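Local coordinates for sulfur oxidation protein soxB (Thermus thermophilus, PDB 2WDD), which hydrolyses the sulfur-sulfur bond of cysteine S-thiosulfonate in the Sox sulfur oxidation pathway, probably at its two-manganese centre, at residues A[41-53]-A[84-96]. Residues are numbered along the deposited sequence; the frame is centred on the assembly and turned at random.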
loop_
_atom_site.group_PDB
_atom_site.type_symbol
_atom_site.label_atom_id
_atom_site.label_comp_id
_atom_site.label_asym_id
_atom_site.label_seq_id
_atom_site.Cartn_x
_atom_site.Cartn_y
_atom_site.Cartn_z
ATOM N N ALA A 41 6.721 11.691 -3.375
ATOM C CA ALA A 41 7.425 12.892 -2.958
ATOM C C ALA A 41 6.612 14.171 -2.931
ATOM O O ALA A 41 6.946 15.117 -2.207
ATOM C CB ALA A 41 8.661 13.076 -3.824
ATOM N N PHE A 42 5.546 14.203 -3.716
ATOM C CA PHE A 42 4.764 15.412 -3.858
ATOM C C PHE A 42 3.320 15.271 -3.457
ATOM O O PHE A 42 2.747 14.185 -3.534
ATOM C CB PHE A 42 4.829 15.859 -5.317
ATOM C CG PHE A 42 6.230 16.080 -5.804
ATOM C CD1 PHE A 42 6.871 15.130 -6.589
ATOM C CD2 PHE A 42 6.956 17.168 -5.347
ATOM C CE1 PHE A 42 8.187 15.315 -6.983
ATOM C CE2 PHE A 42 8.273 17.359 -5.743
ATOM C CZ PHE A 42 8.885 16.434 -6.557
ATOM N N PRO A 43 2.690 16.398 -3.089
ATOM C CA PRO A 43 1.264 16.368 -2.766
ATOM C C PRO A 43 0.531 15.776 -3.968
ATOM O O PRO A 43 0.873 16.056 -5.123
ATOM C CB PRO A 43 0.906 17.849 -2.643
ATOM C CG PRO A 43 2.184 18.500 -2.193
ATOM C CD PRO A 43 3.276 17.744 -2.906
ATOM N N HIS A 44 -0.438 14.913 -3.702
ATOM C CA HIS A 44 -1.190 14.274 -4.769
ATOM C C HIS A 44 -2.548 13.865 -4.213
ATOM O O HIS A 44 -2.888 14.228 -3.086
ATOM C CB HIS A 44 -0.413 13.069 -5.345
ATOM C CG HIS A 44 -0.231 11.935 -4.385
ATOM N ND1 HIS A 44 -0.686 10.660 -4.649
ATOM C CD2 HIS A 44 0.370 11.874 -3.173
ATOM C CE1 HIS A 44 -0.393 9.869 -3.632
ATOM N NE2 HIS A 44 0.222 10.587 -2.709
ATOM N N TYR A 45 -3.321 13.102 -4.970
ATOM C CA TYR A 45 -4.620 12.671 -4.470
ATOM C C TYR A 45 -4.612 11.168 -4.355
ATOM O O TYR A 45 -3.976 10.494 -5.152
ATOM C CB TYR A 45 -5.730 13.147 -5.394
ATOM C CG TYR A 45 -5.729 14.647 -5.549
ATOM C CD1 TYR A 45 -6.384 15.463 -4.630
ATOM C CD2 TYR A 45 -5.006 15.251 -6.572
ATOM C CE1 TYR A 45 -6.353 16.850 -4.756
ATOM C CE2 TYR A 45 -4.971 16.637 -6.707
ATOM C CZ TYR A 45 -5.669 17.423 -5.812
ATOM O OH TYR A 45 -5.630 18.797 -5.945
ATOM N N PHE A 46 -5.300 10.642 -3.343
ATOM C CA PHE A 46 -5.333 9.196 -3.128
ATOM C C PHE A 46 -6.669 8.800 -2.506
ATOM O O PHE A 46 -6.876 8.959 -1.296
ATOM C CB PHE A 46 -4.175 8.774 -2.213
ATOM C CG PHE A 46 -3.960 7.279 -2.141
ATOM C CD1 PHE A 46 -3.058 6.644 -2.989
ATOM C CD2 PHE A 46 -4.642 6.513 -1.207
ATOM C CE1 PHE A 46 -2.853 5.278 -2.912
ATOM C CE2 PHE A 46 -4.454 5.140 -1.134
ATOM C CZ PHE A 46 -3.555 4.522 -1.989
ATOM N N MET A 47 -7.571 8.296 -3.345
ATOM C CA MET A 47 -8.892 7.885 -2.897
ATOM C C MET A 47 -8.884 6.460 -2.364
ATOM O O MET A 47 -8.269 5.569 -2.954
ATOM C CB MET A 47 -9.874 7.969 -4.067
ATOM C CG MET A 47 -11.318 7.714 -3.667
ATOM S SD MET A 47 -12.415 7.729 -5.098
ATOM C CE MET A 47 -12.257 6.013 -5.575
ATOM N N GLU A 48 -9.620 6.238 -1.277
ATOM C CA GLU A 48 -9.771 4.893 -0.747
ATOM C C GLU A 48 -10.634 4.063 -1.690
ATOM O O GLU A 48 -11.371 4.595 -2.524
ATOM C CB GLU A 48 -10.382 4.922 0.658
ATOM C CG GLU A 48 -9.464 5.605 1.666
ATOM C CD GLU A 48 -8.146 4.862 1.852
ATOM O OE1 GLU A 48 -8.166 3.627 2.034
ATOM O OE2 GLU A 48 -7.084 5.508 1.764
ATOM N N PRO A 49 -10.559 2.731 -1.566
ATOM C CA PRO A 49 -11.303 1.862 -2.480
ATOM C C PRO A 49 -12.803 1.969 -2.337
ATOM O O PRO A 49 -13.325 2.030 -1.223
ATOM C CB PRO A 49 -10.879 0.450 -2.061
ATOM C CG PRO A 49 -10.333 0.589 -0.667
ATOM C CD PRO A 49 -9.699 1.972 -0.642
ATOM N N PRO A 50 -13.523 1.885 -3.453
ATOM C CA PRO A 50 -14.983 1.872 -3.347
ATOM C C PRO A 50 -15.479 0.511 -2.823
ATOM O O PRO A 50 -16.585 0.424 -2.277
ATOM C CB PRO A 50 -15.463 2.112 -4.787
ATOM C CG PRO A 50 -14.274 2.581 -5.547
ATOM C CD PRO A 50 -13.040 2.122 -4.823
ATOM N N ASN A 51 -14.673 -0.547 -2.980
ATOM C CA ASN A 51 -15.082 -1.867 -2.488
ATOM C C ASN A 51 -13.913 -2.602 -1.875
ATOM O O ASN A 51 -12.793 -2.559 -2.409
ATOM C CB ASN A 51 -15.623 -2.759 -3.610
ATOM C CG ASN A 51 -16.762 -2.120 -4.363
ATOM O OD1 ASN A 51 -17.935 -2.282 -4.004
ATOM N ND2 ASN A 51 -16.426 -1.384 -5.419
ATOM N N LEU A 52 -14.204 -3.274 -0.763
ATOM C CA LEU A 52 -13.265 -4.182 -0.096
ATOM C C LEU A 52 -14.117 -5.414 0.205
ATOM O O LEU A 52 -14.639 -5.585 1.308
ATOM C CB LEU A 52 -12.671 -3.582 1.173
ATOM C CG LEU A 52 -11.603 -2.501 0.959
ATOM C CD1 LEU A 52 -11.240 -1.864 2.308
ATOM C CD2 LEU A 52 -10.360 -3.136 0.316
ATOM N N ILE A 53 -14.321 -6.217 -0.830
ATOM C CA ILE A 53 -15.185 -7.383 -0.751
ATOM C C ILE A 53 -14.584 -8.492 0.088
ATOM O O ILE A 53 -13.402 -8.809 -0.025
ATOM C CB ILE A 53 -15.548 -7.860 -2.158
ATOM C CG1 ILE A 53 -16.301 -6.757 -2.896
ATOM C CG2 ILE A 53 -16.324 -9.176 -2.121
ATOM C CD1 ILE A 53 -16.320 -6.930 -4.410
ATOM N N TYR A 84 -12.700 12.817 4.171
ATOM C CA TYR A 84 -12.004 12.930 2.881
ATOM C C TYR A 84 -10.897 11.870 2.767
ATOM O O TYR A 84 -10.744 11.233 1.724
ATOM C CB TYR A 84 -11.412 14.341 2.762
ATOM C CG TYR A 84 -10.401 14.559 1.654
ATOM C CD1 TYR A 84 -10.617 14.079 0.363
ATOM C CD2 TYR A 84 -9.261 15.319 1.883
ATOM C CE1 TYR A 84 -9.699 14.331 -0.668
ATOM C CE2 TYR A 84 -8.334 15.542 0.886
ATOM C CZ TYR A 84 -8.556 15.069 -0.394
ATOM O OH TYR A 84 -7.629 15.327 -1.400
ATOM N N LEU A 85 -10.138 11.669 3.836
ATOM C CA LEU A 85 -9.075 10.665 3.815
ATOM C C LEU A 85 -9.632 9.239 3.847
ATOM O O LEU A 85 -9.113 8.318 3.213
ATOM C CB LEU A 85 -8.179 10.828 5.049
ATOM C CG LEU A 85 -6.944 11.727 4.893
ATOM C CD1 LEU A 85 -7.319 13.141 4.493
ATOM C CD2 LEU A 85 -6.128 11.717 6.186
ATOM N N LEU A 86 -10.668 9.064 4.659
ATOM C CA LEU A 86 -11.178 7.757 5.025
ATOM C C LEU A 86 -12.023 6.991 4.027
ATOM O O LEU A 86 -12.050 5.756 4.054
ATOM C CB LEU A 86 -11.962 7.917 6.337
ATOM C CG LEU A 86 -12.313 6.696 7.183
ATOM C CD1 LEU A 86 -11.044 5.963 7.614
ATOM C CD2 LEU A 86 -13.089 7.162 8.437
ATOM N N SER A 87 -12.748 7.702 3.173
ATOM C CA SER A 87 -13.707 7.049 2.297
ATOM C C SER A 87 -13.748 7.660 0.890
ATOM O O SER A 87 -13.358 8.815 0.696
ATOM C CB SER A 87 -15.083 7.237 2.958
ATOM O OG SER A 87 -16.161 6.784 2.162
ATOM N N TYR A 88 -14.285 6.910 -0.074
ATOM C CA TYR A 88 -14.461 7.426 -1.437
ATOM C C TYR A 88 -15.682 8.357 -1.502
ATOM O O TYR A 88 -15.865 9.061 -2.489
ATOM C CB TYR A 88 -14.669 6.279 -2.452
ATOM C CG TYR A 88 -15.986 5.529 -2.314
ATOM C CD1 TYR A 88 -17.125 5.911 -3.022
ATOM C CD2 TYR A 88 -16.075 4.429 -1.484
ATOM C CE1 TYR A 88 -18.336 5.214 -2.853
ATOM C CE2 TYR A 88 -17.247 3.732 -1.332
ATOM C CZ TYR A 88 -18.365 4.126 -2.003
ATOM O OH TYR A 88 -19.514 3.383 -1.828
ATOM N N VAL A 89 -16.550 8.316 -0.492
ATOM C CA VAL A 89 -17.760 9.149 -0.514
ATOM C C VAL A 89 -17.385 10.628 -0.667
ATOM O O VAL A 89 -16.497 11.113 0.027
ATOM C CB VAL A 89 -18.643 8.882 0.730
ATOM C CG1 VAL A 89 -19.796 9.886 0.818
ATOM C CG2 VAL A 89 -19.187 7.453 0.681
ATOM N N ASP A 90 -18.039 11.315 -1.605
ATOM C CA ASP A 90 -17.790 12.742 -1.876
ATOM C C ASP A 90 -16.365 13.054 -2.286
ATOM O O ASP A 90 -15.926 14.201 -2.177
ATOM C CB ASP A 90 -18.147 13.619 -0.663
ATOM C CG ASP A 90 -19.528 13.328 -0.097
ATOM O OD1 ASP A 90 -20.469 13.098 -0.883
ATOM O OD2 ASP A 90 -19.671 13.386 1.141
ATOM N N PHE A 91 -15.629 12.054 -2.756
ATOM C CA PHE A 91 -14.212 12.267 -3.027
ATOM C C PHE A 91 -13.808 13.485 -3.838
ATOM O O PHE A 91 -12.996 14.290 -3.375
ATOM C CB PHE A 91 -13.506 11.018 -3.540
ATOM C CG PHE A 91 -12.029 11.207 -3.704
ATOM C CD1 PHE A 91 -11.182 11.140 -2.605
ATOM C CD2 PHE A 91 -11.495 11.549 -4.936
ATOM C CE1 PHE A 91 -9.809 11.345 -2.748
ATOM C CE2 PHE A 91 -10.138 11.789 -5.083
ATOM C CZ PHE A 91 -9.291 11.680 -3.989
ATOM N N VAL A 92 -14.300 13.591 -5.067
ATOM C CA VAL A 92 -13.874 14.708 -5.895
ATOM C C VAL A 92 -14.191 16.043 -5.225
ATOM O O VAL A 92 -13.340 16.936 -5.179
ATOM C CB VAL A 92 -14.439 14.634 -7.314
ATOM C CG1 VAL A 92 -14.075 15.902 -8.088
ATOM C CG2 VAL A 92 -13.925 13.387 -8.028
ATOM N N GLU A 93 -15.409 16.169 -4.695
ATOM C CA GLU A 93 -15.810 17.407 -4.036
ATOM C C GLU A 93 -14.871 17.747 -2.884
ATOM O O GLU A 93 -14.420 18.891 -2.759
ATOM C CB GLU A 93 -17.257 17.317 -3.542
ATOM C CG GLU A 93 -18.275 17.124 -4.656
ATOM C CD GLU A 93 -19.707 17.311 -4.191
ATOM O OE1 GLU A 93 -20.005 18.351 -3.566
ATOM O OE2 GLU A 93 -20.543 16.427 -4.470
ATOM N N LEU A 94 -14.545 16.756 -2.062
ATOM C CA LEU A 94 -13.650 16.991 -0.932
ATOM C C LEU A 94 -12.203 17.240 -1.351
ATOM O O LEU A 94 -11.482 17.980 -0.687
ATOM C CB LEU A 94 -13.753 15.866 0.100
ATOM C CG LEU A 94 -15.161 15.756 0.695
ATOM C CD1 LEU A 94 -15.203 14.702 1.796
ATOM C CD2 LEU A 94 -15.638 17.120 1.219
ATOM N N ALA A 95 -11.781 16.639 -2.464
ATOM C CA ALA A 95 -10.429 16.864 -2.958
ATOM C C ALA A 95 -10.309 18.332 -3.400
ATOM O O ALA A 95 -9.275 18.980 -3.177
ATOM C CB ALA A 95 -10.127 15.906 -4.121
ATOM N N ARG A 96 -11.369 18.864 -4.000
ATOM C CA ARG A 96 -11.354 20.272 -4.406
ATOM C C ARG A 96 -11.377 21.164 -3.165
ATOM O O ARG A 96 -10.803 22.249 -3.155
ATOM C CB ARG A 96 -12.557 20.602 -5.287
ATOM C CG ARG A 96 -12.716 19.685 -6.483
ATOM C CD ARG A 96 -12.199 20.322 -7.741
ATOM N NE ARG A 96 -12.495 19.504 -8.911
ATOM C CZ ARG A 96 -11.585 19.126 -9.800
ATOM N NH1 ARG A 96 -10.319 19.493 -9.647
ATOM N NH2 ARG A 96 -11.945 18.378 -10.832
HETATM O O HOH W 1 -7.619 20.261 -4.973
HETATM O O HOH W 2 -6.726 12.518 -1.562
HETATM O O HOH W 3 -8.104 10.991 0.432
HETATM O O HOH W 4 -10.551 8.682 0.150
HETATM O O HOH W 5 -13.933 3.790 0.853
HETATM O O HOH W 6 -18.928 1.070 0.026
#
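Met47 places its CB over the centre of one face of the Phe91 ring. This CB sits 3.6 Å from the ring centroid and only 9° off the normal, a CH-pi contact, and CG follows at 3.6 Å from Phe91 CG. With CG anti to the backbone N (chi1 -173°) and chi2 extended, CG and SD are carried out over the ring toward its CB-bearing end. SD stands obliquely to the ring in a Met-aromatic contact and packs 3.8 Å from Tyr88 CB; the bend at chi3 only places CE, also near Tyr88 CB. The methyl of Ala95 covers the opposite face of Phe91, toward the rim, and Tyr45 CB meets its edge at CZ. That same methyl approaches the Tyr45 ring, whose edge is met near its plane by the hydroxyl of Tyr84, itself bonded to Gly99 O. At the other end, Pro50 CB lies over the centre of the Tyr88 ring, 4.2 Å from the centroid. Between these two CH-pi contacts, Glu48 CG presses against the Leu85 carbonyl, and Lys310 bridges the segments, with a salt bridge to Glu48 OE2 and hydrogen bonds to Leu85 O and Phe46 O.

No direct hydrogen bond joins the segments; waters bridge backbone and tyrosine hydroxyl groups instead. One accepts from Glu48 N at 3.0 Å, and another links Tyr45 OH with Ala95 O. The contact thus packs an extended loop, whose Phe46 side chain in the given conformer lies about 4 Å from that of the manganese ligand His288, against the turn joining helices 81-86 and 91-98, with CH-pi and Met-aromatic contacts at its core.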